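Local coordinates for protein regulator of nonsense transcripts 2 (Homo sapiens, PDB 4CEM) that acts as a factor in nonsense-mediated mRNA decay, the pathway that degrades transcripts with premature stop codons, at residues 244-255 / 290-301. Numbering follows the deposited sequence.
Sequences FTSLTKHLKRDH and YQKLLANSQSLA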
# COMPACT_ATOMS: atom_id res chain seq x y z
N PHE A 244 -7.58 -13.00 -5.38
CA PHE A 244 -7.15 -13.32 -6.73
C PHE A 244 -8.10 -14.30 -7.39
O PHE A 244 -8.43 -14.16 -8.57
CB PHE A 244 -5.74 -13.90 -6.73
CG PHE A 244 -5.30 -14.35 -8.08
CD1 PHE A 244 -4.97 -13.42 -9.05
CD2 PHE A 244 -5.25 -15.70 -8.40
CE1 PHE A 244 -4.58 -13.83 -10.32
CE2 PHE A 244 -4.86 -16.11 -9.66
CZ PHE A 244 -4.52 -15.18 -10.62
N THR A 245 -8.53 -15.31 -6.63
CA THR A 245 -9.56 -16.24 -7.08
C THR A 245 -10.84 -15.50 -7.51
O THR A 245 -11.32 -15.65 -8.64
CB THR A 245 -9.90 -17.23 -5.95
OG1 THR A 245 -8.77 -18.07 -5.70
CG2 THR A 245 -11.11 -18.08 -6.33
N SER A 246 -11.36 -14.70 -6.59
CA SER A 246 -12.51 -13.86 -6.87
C SER A 246 -12.31 -13.03 -8.15
O SER A 246 -13.20 -12.95 -8.99
CB SER A 246 -12.79 -12.95 -5.67
OG SER A 246 -13.38 -11.74 -6.08
N LEU A 247 -11.13 -12.44 -8.30
CA LEU A 247 -10.83 -11.58 -9.45
C LEU A 247 -10.80 -12.36 -10.76
O LEU A 247 -11.10 -11.82 -11.82
CB LEU A 247 -9.49 -10.86 -9.24
CG LEU A 247 -9.03 -9.92 -10.36
CD1 LEU A 247 -9.96 -8.72 -10.49
CD2 LEU A 247 -7.60 -9.47 -10.10
N THR A 248 -10.42 -13.63 -10.68
CA THR A 248 -10.31 -14.48 -11.87
C THR A 248 -11.69 -14.98 -12.30
O THR A 248 -11.95 -15.13 -13.49
CB THR A 248 -9.29 -15.62 -11.65
OG1 THR A 248 -8.04 -15.23 -12.21
CG2 THR A 248 -9.75 -16.92 -12.29
N LYS A 249 -12.56 -15.23 -11.33
CA LYS A 249 -13.99 -15.41 -11.62
C LYS A 249 -14.52 -14.23 -12.44
O LYS A 249 -15.08 -14.42 -13.52
CB LYS A 249 -14.81 -15.54 -10.33
CG LYS A 249 -15.23 -16.96 -9.98
CD LYS A 249 -14.05 -17.82 -9.52
CE LYS A 249 -14.54 -19.06 -8.78
NZ LYS A 249 -13.44 -20.02 -8.49
N HIS A 250 -14.32 -13.02 -11.92
CA HIS A 250 -14.80 -11.80 -12.57
C HIS A 250 -14.15 -11.58 -13.93
O HIS A 250 -14.72 -10.90 -14.78
CB HIS A 250 -14.59 -10.60 -11.64
CG HIS A 250 -15.15 -9.29 -12.15
ND1 HIS A 250 -16.33 -9.19 -12.79
CD2 HIS A 250 -14.65 -7.98 -12.06
CE1 HIS A 250 -16.57 -7.90 -13.11
NE2 HIS A 250 -15.54 -7.17 -12.66
N LEU A 251 -12.98 -12.17 -14.16
CA LEU A 251 -12.34 -12.10 -15.47
C LEU A 251 -12.98 -13.08 -16.47
O LEU A 251 -13.15 -12.74 -17.64
CB LEU A 251 -10.84 -12.40 -15.37
CG LEU A 251 -10.03 -12.18 -16.65
CD1 LEU A 251 -9.91 -10.70 -16.96
CD2 LEU A 251 -8.66 -12.82 -16.55
N LYS A 252 -13.31 -14.28 -16.00
CA LYS A 252 -13.96 -15.29 -16.84
C LYS A 252 -15.35 -14.83 -17.24
O LYS A 252 -15.65 -14.73 -18.43
CB LYS A 252 -14.05 -16.65 -16.14
CG LYS A 252 -12.74 -17.41 -16.06
CD LYS A 252 -12.99 -18.89 -15.80
CE LYS A 252 -11.79 -19.58 -15.15
NZ LYS A 252 -11.75 -19.38 -13.67
N ARG A 253 -16.19 -14.53 -16.26
CA ARG A 253 -17.52 -13.99 -16.52
C ARG A 253 -17.45 -12.95 -17.65
O ARG A 253 -18.10 -13.11 -18.68
CB ARG A 253 -18.13 -13.35 -15.27
CG ARG A 253 -19.08 -14.24 -14.49
CD ARG A 253 -20.18 -13.44 -13.81
NE ARG A 253 -19.72 -12.69 -12.63
CZ ARG A 253 -19.36 -11.40 -12.61
NH1 ARG A 253 -19.39 -10.64 -13.70
NH2 ARG A 253 -18.97 -10.85 -11.46
N ASP A 254 -16.65 -11.92 -17.45
CA ASP A 254 -16.55 -10.83 -18.42
C ASP A 254 -15.94 -11.25 -19.76
O ASP A 254 -16.11 -10.55 -20.75
CB ASP A 254 -15.77 -9.65 -17.83
CG ASP A 254 -16.49 -9.01 -16.66
OD1 ASP A 254 -17.24 -9.72 -15.96
OD2 ASP A 254 -16.32 -7.79 -16.45
N HIS A 255 -15.23 -12.38 -19.81
CA HIS A 255 -14.78 -12.93 -21.09
C HIS A 255 -15.95 -13.50 -21.85
O HIS A 255 -16.18 -13.13 -23.00
CB HIS A 255 -13.69 -13.99 -20.90
CG HIS A 255 -12.98 -14.38 -22.18
ND1 HIS A 255 -12.38 -13.59 -23.17
CD2 HIS A 255 -12.83 -15.66 -22.57
CE1 HIS A 255 -11.89 -14.43 -24.11
NE2 HIS A 255 -12.17 -15.70 -23.74
N TYR A 290 -12.62 -4.38 -19.65
CA TYR A 290 -12.10 -5.75 -19.73
C TYR A 290 -10.59 -5.70 -19.88
O TYR A 290 -9.86 -6.36 -19.14
CB TYR A 290 -12.73 -6.52 -20.90
CG TYR A 290 -12.10 -7.88 -21.15
CD1 TYR A 290 -12.55 -9.01 -20.49
CD2 TYR A 290 -11.04 -8.02 -22.05
CE1 TYR A 290 -11.98 -10.26 -20.72
CE2 TYR A 290 -10.45 -9.25 -22.28
CZ TYR A 290 -10.92 -10.37 -21.62
OH TYR A 290 -10.34 -11.59 -21.84
N GLN A 291 -10.12 -4.89 -20.84
CA GLN A 291 -8.69 -4.75 -21.09
C GLN A 291 -7.91 -4.34 -19.84
O GLN A 291 -6.79 -4.81 -19.63
CB GLN A 291 -8.43 -3.74 -22.22
CG GLN A 291 -8.54 -4.33 -23.62
CD GLN A 291 -7.43 -5.33 -23.91
OE1 GLN A 291 -7.42 -6.44 -23.39
NE2 GLN A 291 -6.48 -4.93 -24.76
N LYS A 292 -8.52 -3.48 -19.03
CA LYS A 292 -7.91 -3.03 -17.77
C LYS A 292 -8.00 -4.11 -16.69
O LYS A 292 -7.07 -4.24 -15.88
CB LYS A 292 -8.55 -1.73 -17.30
CG LYS A 292 -8.26 -0.57 -18.24
CD LYS A 292 -8.97 0.71 -17.84
CE LYS A 292 -8.57 1.83 -18.78
NZ LYS A 292 -9.53 2.97 -18.79
N LEU A 293 -9.10 -4.86 -16.67
CA LEU A 293 -9.26 -5.98 -15.73
C LEU A 293 -8.30 -7.12 -16.06
O LEU A 293 -7.78 -7.79 -15.16
CB LEU A 293 -10.70 -6.50 -15.74
CG LEU A 293 -11.06 -7.45 -14.60
CD1 LEU A 293 -11.47 -6.67 -13.36
CD2 LEU A 293 -12.16 -8.42 -15.02
N LEU A 294 -8.08 -7.36 -17.35
CA LEU A 294 -7.09 -8.33 -17.82
C LEU A 294 -5.68 -7.89 -17.41
O LEU A 294 -4.89 -8.71 -16.94
CB LEU A 294 -7.17 -8.48 -19.34
CG LEU A 294 -6.25 -9.50 -20.04
CD1 LEU A 294 -6.77 -10.92 -19.87
CD2 LEU A 294 -6.12 -9.15 -21.51
N ALA A 295 -5.38 -6.60 -17.58
CA ALA A 295 -4.07 -6.05 -17.22
C ALA A 295 -3.78 -6.21 -15.73
O ALA A 295 -2.71 -6.69 -15.34
CB ALA A 295 -3.97 -4.59 -17.63
N ASN A 296 -4.75 -5.82 -14.90
CA ASN A 296 -4.63 -5.97 -13.45
C ASN A 296 -4.56 -7.42 -12.98
O ASN A 296 -3.90 -7.72 -11.98
CB ASN A 296 -5.82 -5.30 -12.76
CG ASN A 296 -5.83 -3.80 -12.93
OD1 ASN A 296 -4.82 -3.21 -13.30
ND2 ASN A 296 -6.97 -3.19 -12.67
N SER A 297 -5.26 -8.31 -13.68
CA SER A 297 -5.26 -9.73 -13.33
C SER A 297 -3.89 -10.35 -13.60
O SER A 297 -3.39 -11.13 -12.79
CB SER A 297 -6.34 -10.47 -14.12
OG SER A 297 -7.64 -10.06 -13.70
N GLN A 298 -3.30 -9.99 -14.73
CA GLN A 298 -1.94 -10.42 -15.08
C GLN A 298 -0.95 -9.87 -14.08
O GLN A 298 -0.06 -10.58 -13.60
CB GLN A 298 -1.58 -9.94 -16.48
CG GLN A 298 -2.39 -10.58 -17.61
CD GLN A 298 -2.24 -9.84 -18.92
OE1 GLN A 298 -2.31 -8.61 -18.98
NE2 GLN A 298 -2.03 -10.59 -19.99
N SER A 299 -1.11 -8.59 -13.78
CA SER A 299 -0.24 -7.89 -12.86
C SER A 299 -0.19 -8.58 -11.49
O SER A 299 0.89 -8.72 -10.91
CB SER A 299 -0.71 -6.44 -12.72
OG SER A 299 0.24 -5.68 -12.01
N LEU A 300 -1.34 -9.02 -11.00
CA LEU A 300 -1.46 -9.61 -9.66
C LEU A 300 -1.13 -11.10 -9.64
O LEU A 300 -0.69 -11.64 -8.62
CB LEU A 300 -2.88 -9.38 -9.12
CG LEU A 300 -3.16 -9.85 -7.68
CD1 LEU A 300 -2.22 -9.15 -6.71
CD2 LEU A 300 -4.61 -9.61 -7.30
N ALA A 301 -1.39 -11.79 -10.74
CA ALA A 301 -1.02 -13.20 -10.88
C ALA A 301 0.49 -13.35 -10.73
O ALA A 301 0.99 -14.28 -10.11
CB ALA A 301 -1.46 -13.73 -12.23
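The final two long helices of the all-helical MIF4G1 domain, 230-259 and 283-303, pair as an antiparallel helical hairpin, and here L251 enters as a knob into the hole formed by Y290, L293, L294 and S297. The two short segments run at 147° to each other, their axes 10.3 Å apart at closest approach. L251 CD1 lies 3.7 Å from L293 CD2, the two leucine side chains lying alongside and pointing opposite ways. The other methyl of L293, CD1, meets L247 CD1 at 3.8 Å, while L293 CD2 sits over one face of the H250 ring in a CH-pi contact. One turn on, L247 CG packs 3.6 Å from S297 OG. A chi1 of -67° keeps S297 OG beside its backbone N, where it donates to L293 O at 2.7 Å; that carbonyl also accepts S297 N from the opposite face. F244, which also touches L304 and E306, brings CE1 to 3.7 Å from A301 CB and puts its ring edge against S297 O. At the other end the Y290 and H255 rings lie near parallel (23°) but slid apart, with H255 ND1 3.2 Å from Y290 OH. The hairpin seam is therefore mainly apolar, its buried serine hydroxyl satisfied within its own helix, and leucine methyls and aromatic rings make most of the contact.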